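Long-range contact in putative branched-chain amino acid ABC transporter, periplasmic branched-chain amino acid-binding protein (Pseudomonas protegens Pf-5, PDB 4RU0), which probably binds a branched-chain amino acid or a related solute in the periplasm for uptake by an ABC transporter: residues Gly30-Arg42 with Phe97-Pro111. Numbering follows the deposited sequence.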
loop_
_atom_site.group_PDB
_atom_site.type_symbol
_atom_site.label_atom_id
_atom_site.label_comp_id
_atom_site.label_asym_id
_atom_site.label_seq_id
_atom_site.Cartn_x
_atom_site.Cartn_y
_atom_site.Cartn_z
ATOM N N GLY A 30 -23.030 -21.490 -7.113
ATOM C CA GLY A 30 -22.437 -20.564 -6.148
ATOM C C GLY A 30 -21.204 -21.156 -5.444
ATOM O O GLY A 30 -20.210 -20.454 -5.280
ATOM N N PRO A 31 -21.258 -22.439 -5.015
ATOM C CA PRO A 31 -19.982 -23.030 -4.589
ATOM C C PRO A 31 -18.964 -23.139 -5.732
ATOM O O PRO A 31 -17.760 -23.137 -5.474
ATOM C CB PRO A 31 -20.387 -24.424 -4.089
ATOM C CG PRO A 31 -21.795 -24.280 -3.681
ATOM C CD PRO A 31 -22.400 -23.299 -4.644
ATOM N N ASP A 32 -19.448 -23.227 -6.970
ATOM C CA ASP A 32 -18.586 -23.347 -8.144
ATOM C C ASP A 32 -17.767 -22.079 -8.397
ATOM O O ASP A 32 -16.792 -22.092 -9.147
ATOM C CB ASP A 32 -19.429 -23.670 -9.370
ATOM C CG ASP A 32 -20.420 -24.778 -9.107
ATOM O OD1 ASP A 32 -20.103 -25.941 -9.429
ATOM O OD2 ASP A 32 -21.509 -24.489 -8.561
ATOM N N GLN A 33 -18.178 -20.988 -7.766
ATOM C CA GLN A 33 -17.502 -19.710 -7.904
ATOM C C GLN A 33 -16.438 -19.521 -6.818
ATOM O O GLN A 33 -16.465 -20.194 -5.793
ATOM C CB GLN A 33 -18.529 -18.576 -7.855
ATOM C CG GLN A 33 -19.685 -18.755 -8.833
ATOM C CD GLN A 33 -20.860 -17.843 -8.529
ATOM O OE1 GLN A 33 -21.197 -17.611 -7.368
ATOM N NE2 GLN A 33 -21.494 -17.324 -9.574
ATOM N N GLN A 34 -15.490 -18.619 -7.066
ATOM C CA GLN A 34 -14.468 -18.262 -6.081
ATOM C C GLN A 34 -14.891 -17.004 -5.333
ATOM O O GLN A 34 -15.144 -15.968 -5.950
ATOM C CB GLN A 34 -13.111 -18.045 -6.751
ATOM C CG GLN A 34 -12.043 -17.471 -5.826
ATOM C CD GLN A 34 -11.446 -18.511 -4.900
ATOM O OE1 GLN A 34 -10.719 -19.406 -5.337
ATOM N NE2 GLN A 34 -11.756 -18.404 -3.610
ATOM N N PHE A 35 -14.975 -17.094 -4.008
ATOM C CA PHE A 35 -15.459 -15.969 -3.216
ATOM C C PHE A 35 -14.381 -14.915 -2.981
ATOM O O PHE A 35 -13.247 -15.227 -2.622
ATOM C CB PHE A 35 -16.014 -16.447 -1.874
ATOM C CG PHE A 35 -16.586 -15.342 -1.034
ATOM C CD1 PHE A 35 -17.399 -14.371 -1.604
ATOM C CD2 PHE A 35 -16.324 -15.275 0.322
ATOM C CE1 PHE A 35 -17.929 -13.352 -0.837
ATOM C CE2 PHE A 35 -16.856 -14.262 1.096
ATOM C CZ PHE A 35 -17.659 -13.298 0.515
ATOM N N PHE A 36 -14.762 -13.660 -3.183
ATOM C CA PHE A 36 -13.865 -12.533 -2.991
ATOM C C PHE A 36 -14.472 -11.577 -1.976
ATOM O O PHE A 36 -15.236 -10.688 -2.345
ATOM C CB PHE A 36 -13.617 -11.817 -4.317
ATOM C CG PHE A 36 -12.307 -11.092 -4.384
ATOM C CD1 PHE A 36 -11.245 -11.623 -5.102
ATOM C CD2 PHE A 36 -12.136 -9.875 -3.736
ATOM C CE1 PHE A 36 -10.038 -10.957 -5.176
ATOM C CE2 PHE A 36 -10.928 -9.202 -3.800
ATOM C CZ PHE A 36 -9.877 -9.743 -4.522
ATOM N N PRO A 37 -14.146 -11.767 -0.688
ATOM C CA PRO A 37 -14.720 -10.930 0.368
ATOM C C PRO A 37 -14.289 -9.471 0.225
ATOM O O PRO A 37 -13.124 -9.194 -0.073
ATOM C CB PRO A 37 -14.163 -11.555 1.651
ATOM C CG PRO A 37 -12.916 -12.247 1.227
ATOM C CD PRO A 37 -13.176 -12.741 -0.160
ATOM N N LEU A 38 -15.232 -8.552 0.417
ATOM C CA LEU A 38 -14.936 -7.128 0.318
ATOM C C LEU A 38 -15.305 -6.396 1.604
ATOM O O LEU A 38 -16.481 -6.173 1.889
ATOM C CB LEU A 38 -15.666 -6.507 -0.874
ATOM C CG LEU A 38 -15.198 -6.998 -2.246
ATOM C CD1 LEU A 38 -15.940 -6.278 -3.360
ATOM C CD2 LEU A 38 -13.691 -6.822 -2.399
ATOM N N ALA A 39 -14.288 -6.036 2.381
ATOM C CA ALA A 39 -14.485 -5.282 3.614
ATOM C C ALA A 39 -14.382 -3.791 3.314
ATOM O O ALA A 39 -13.288 -3.265 3.105
ATOM C CB ALA A 39 -13.466 -5.697 4.671
ATOM N N THR A 40 -15.526 -3.117 3.284
ATOM C CA THR A 40 -15.580 -1.743 2.794
ATOM C C THR A 40 -16.268 -0.801 3.768
ATOM O O THR A 40 -17.049 -1.234 4.619
ATOM C CB THR A 40 -16.323 -1.663 1.441
ATOM O OG1 THR A 40 -17.690 -2.055 1.625
ATOM C CG2 THR A 40 -15.671 -2.571 0.405
ATOM N N TYR A 41 -15.969 0.488 3.643
ATOM C CA TYR A 41 -16.711 1.507 4.369
ATOM C C TYR A 41 -17.373 2.480 3.398
ATOM O O TYR A 41 -16.724 3.016 2.502
ATOM C CB TYR A 41 -15.810 2.263 5.360
ATOM C CG TYR A 41 -14.415 2.591 4.867
ATOM C CD1 TYR A 41 -14.161 3.756 4.150
ATOM C CD2 TYR A 41 -13.342 1.754 5.154
ATOM C CE1 TYR A 41 -12.883 4.063 3.712
ATOM C CE2 TYR A 41 -12.063 2.053 4.721
ATOM C CZ TYR A 41 -11.839 3.207 4.000
ATOM O OH TYR A 41 -10.566 3.500 3.566
ATOM N N ARG A 42 -18.676 2.684 3.578
ATOM C CA ARG A 42 -19.428 3.636 2.768
ATOM C C ARG A 42 -20.165 4.626 3.657
ATOM O O ARG A 42 -20.992 5.406 3.190
ATOM C CB ARG A 42 -20.409 2.907 1.853
ATOM C CG ARG A 42 -19.724 2.077 0.788
ATOM C CD ARG A 42 -20.719 1.290 -0.037
ATOM N NE ARG A 42 -20.052 0.556 -1.107
ATOM C CZ ARG A 42 -19.711 1.091 -2.275
ATOM N NH1 ARG A 42 -19.975 2.368 -2.522
ATOM N NH2 ARG A 42 -19.108 0.348 -3.196
ATOM N N PHE A 97 -17.292 -13.614 6.944
ATOM C CA PHE A 97 -16.794 -14.042 5.644
ATOM C C PHE A 97 -15.857 -15.247 5.677
ATOM O O PHE A 97 -15.740 -15.961 4.681
ATOM C CB PHE A 97 -16.070 -12.879 4.960
ATOM C CG PHE A 97 -16.990 -11.875 4.331
ATOM C CD1 PHE A 97 -18.303 -12.207 4.037
ATOM C CD2 PHE A 97 -16.536 -10.600 4.024
ATOM C CE1 PHE A 97 -19.153 -11.287 3.451
ATOM C CE2 PHE A 97 -17.379 -9.671 3.434
ATOM C CZ PHE A 97 -18.690 -10.017 3.149
ATOM N N LYS A 98 -15.190 -15.478 6.806
ATOM C CA LYS A 98 -14.116 -16.472 6.856
ATOM C C LYS A 98 -14.564 -17.889 6.457
ATOM O O LYS A 98 -13.731 -18.736 6.130
ATOM C CB LYS A 98 -13.485 -16.509 8.249
ATOM C CG LYS A 98 -14.337 -17.180 9.308
ATOM C CD LYS A 98 -13.561 -17.358 10.608
ATOM C CE LYS A 98 -14.359 -18.173 11.621
ATOM N NZ LYS A 98 -13.687 -18.200 12.949
ATOM N N ASN A 99 -15.867 -18.146 6.475
ATOM C CA ASN A 99 -16.361 -19.469 6.120
ATOM C C ASN A 99 -16.898 -19.546 4.696
ATOM O O ASN A 99 -17.290 -20.617 4.236
ATOM C CB ASN A 99 -17.435 -19.910 7.108
ATOM C CG ASN A 99 -16.862 -20.251 8.461
ATOM O OD1 ASN A 99 -15.930 -21.050 8.569
ATOM N ND2 ASN A 99 -17.394 -19.624 9.502
ATOM N N GLY A 100 -16.906 -18.410 4.003
ATOM C CA GLY A 100 -17.329 -18.361 2.617
ATOM C C GLY A 100 -18.685 -17.710 2.431
ATOM O O GLY A 100 -19.284 -17.232 3.392
ATOM N N LEU A 101 -19.168 -17.686 1.190
ATOM C CA LEU A 101 -20.489 -17.140 0.884
ATOM C C LEU A 101 -21.311 -18.117 0.051
ATOM O O LEU A 101 -21.015 -18.341 -1.124
ATOM C CB LEU A 101 -20.377 -15.803 0.146
ATOM C CG LEU A 101 -21.710 -15.237 -0.358
ATOM C CD1 LEU A 101 -22.648 -14.935 0.805
ATOM C CD2 LEU A 101 -21.512 -14.003 -1.228
ATOM N N ASP A 102 -22.340 -18.694 0.675
ATOM C CA ASP A 102 -23.254 -19.630 0.019
ATOM C C ASP A 102 -22.512 -20.753 -0.698
ATOM O O ASP A 102 -22.878 -21.131 -1.809
ATOM C CB ASP A 102 -24.162 -18.889 -0.968
ATOM C CG ASP A 102 -25.091 -17.903 -0.279
ATOM O OD1 ASP A 102 -25.626 -18.243 0.796
ATOM O OD2 ASP A 102 -25.286 -16.788 -0.814
ATOM N N GLY A 103 -21.465 -21.274 -0.061
ATOM C CA GLY A 103 -20.681 -22.360 -0.627
ATOM C C GLY A 103 -19.298 -21.958 -1.121
ATOM O O GLY A 103 -18.333 -22.713 -0.960
ATOM N N ALA A 104 -19.195 -20.777 -1.725
ATOM C CA ALA A 104 -17.930 -20.316 -2.305
ATOM C C ALA A 104 -16.909 -19.945 -1.227
ATOM O O ALA A 104 -17.187 -19.101 -0.378
ATOM C CB ALA A 104 -18.176 -19.136 -3.222
ATOM N N PRO A 105 -15.719 -20.572 -1.267
ATOM C CA PRO A 105 -14.675 -20.417 -0.245
ATOM C C PRO A 105 -13.796 -19.170 -0.409
ATOM O O PRO A 105 -13.749 -18.568 -1.482
ATOM C CB PRO A 105 -13.836 -21.682 -0.425
ATOM C CG PRO A 105 -13.949 -21.980 -1.888
ATOM C CD PRO A 105 -15.334 -21.547 -2.304
ATOM N N VAL A 106 -13.097 -18.802 0.663
ATOM C CA VAL A 106 -12.184 -17.661 0.657
ATOM C C VAL A 106 -10.762 -18.119 0.358
ATOM O O VAL A 106 -10.288 -19.094 0.934
ATOM C CB VAL A 106 -12.205 -16.913 2.018
ATOM C CG1 VAL A 106 -11.101 -15.854 2.085
ATOM C CG2 VAL A 106 -13.572 -16.294 2.270
ATOM N N ALA A 107 -10.085 -17.422 -0.547
ATOM C CA ALA A 107 -8.689 -17.724 -0.833
ATOM C C ALA A 107 -7.765 -16.743 -0.117
ATOM O O ALA A 107 -6.774 -17.140 0.491
ATOM C CB ALA A 107 -8.436 -17.694 -2.329
ATOM N N VAL A 108 -8.103 -15.459 -0.201
ATOM C CA VAL A 108 -7.326 -14.394 0.419
ATOM C C VAL A 108 -8.270 -13.362 1.016
ATOM O O VAL A 108 -9.406 -13.212 0.559
ATOM C CB VAL A 108 -6.387 -13.696 -0.588
ATOM C CG1 VAL A 108 -5.240 -14.618 -0.989
ATOM C CG2 VAL A 108 -7.169 -13.254 -1.803
ATOM N N TYR A 109 -7.806 -12.660 2.045
ATOM C CA TYR A 109 -8.642 -11.671 2.708
ATOM C C TYR A 109 -7.943 -10.315 2.868
ATOM O O TYR A 109 -6.807 -10.235 3.343
ATOM C CB TYR A 109 -9.092 -12.191 4.074
ATOM C CG TYR A 109 -10.151 -11.321 4.706
ATOM C CD1 TYR A 109 -11.496 -11.530 4.435
ATOM C CD2 TYR A 109 -9.807 -10.275 5.558
ATOM C CE1 TYR A 109 -12.473 -10.727 5.000
ATOM C CE2 TYR A 109 -10.775 -9.470 6.127
ATOM C CZ TYR A 109 -12.105 -9.700 5.846
ATOM O OH TYR A 109 -13.075 -8.902 6.407
ATOM N N GLN A 110 -8.643 -9.254 2.476
ATOM C CA GLN A 110 -8.121 -7.888 2.571
ATOM C C GLN A 110 -9.006 -7.034 3.465
ATOM O O GLN A 110 -10.056 -6.564 3.035
ATOM C CB GLN A 110 -8.017 -7.250 1.186
ATOM C CG GLN A 110 -7.015 -7.921 0.272
ATOM C CD GLN A 110 -7.485 -7.984 -1.170
ATOM O OE1 GLN A 110 -8.639 -8.312 -1.443
ATOM N NE2 GLN A 110 -6.591 -7.669 -2.100
ATOM N N PRO A 111 -8.585 -6.834 4.721
ATOM C CA PRO A 111 -9.399 -6.085 5.687
ATOM C C PRO A 111 -9.598 -4.614 5.311
ATOM O O PRO A 111 -10.570 -4.014 5.759
ATOM C CB PRO A 111 -8.605 -6.214 6.996
ATOM C CG PRO A 111 -7.233 -6.602 6.592
ATOM C CD PRO A 111 -7.372 -7.397 5.334
HETATM O O HOH W 1 -11.866 -6.940 1.147
HETATM O O HOH W 2 -10.442 -9.681 0.266
#
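With CG trans to the backbone N (chi1 -177°), Phe35 drives its ring from strand 34-40 into the 97-111 loop, while Phe97, its CG beside its own backbone N, turns a ring face to meet it. The result is a T-shaped pair: the Phe35 edge points at the Phe97 face, centroids 5.3 Å apart and planes at 78°. Leu101 CB sits squarely over one face of the Phe35 ring, 3.6 Å from its centroid, in a CH-pi contact; the backbone N of Pro37 lies over the other face, and Val106 CG2 closes on the rim. Pro37 in turn wedges between Phe97 and Tyr109, its CB 3.5 Å from Phe97 CD2 and its CG 3.6 Å from Tyr109 CD1. Backbone pairing is sparse: Phe35 N donates to Pro105 O over 3.2 Å, noticeably bent at 137°. Farther along, Ala39 N donates to one water and Gln110 N to another; Pro37 O lies within reach of both, Gln110 O near the first and Gln110 OE1 near the second. Strand 34-40, helix 47-67 and parallel strand 76-82 form a beta-alpha-beta crossover; helix 87-97 then leads into the loop returning alongside the first strand, characteristic of periplasmic binding protein alpha/beta lobes.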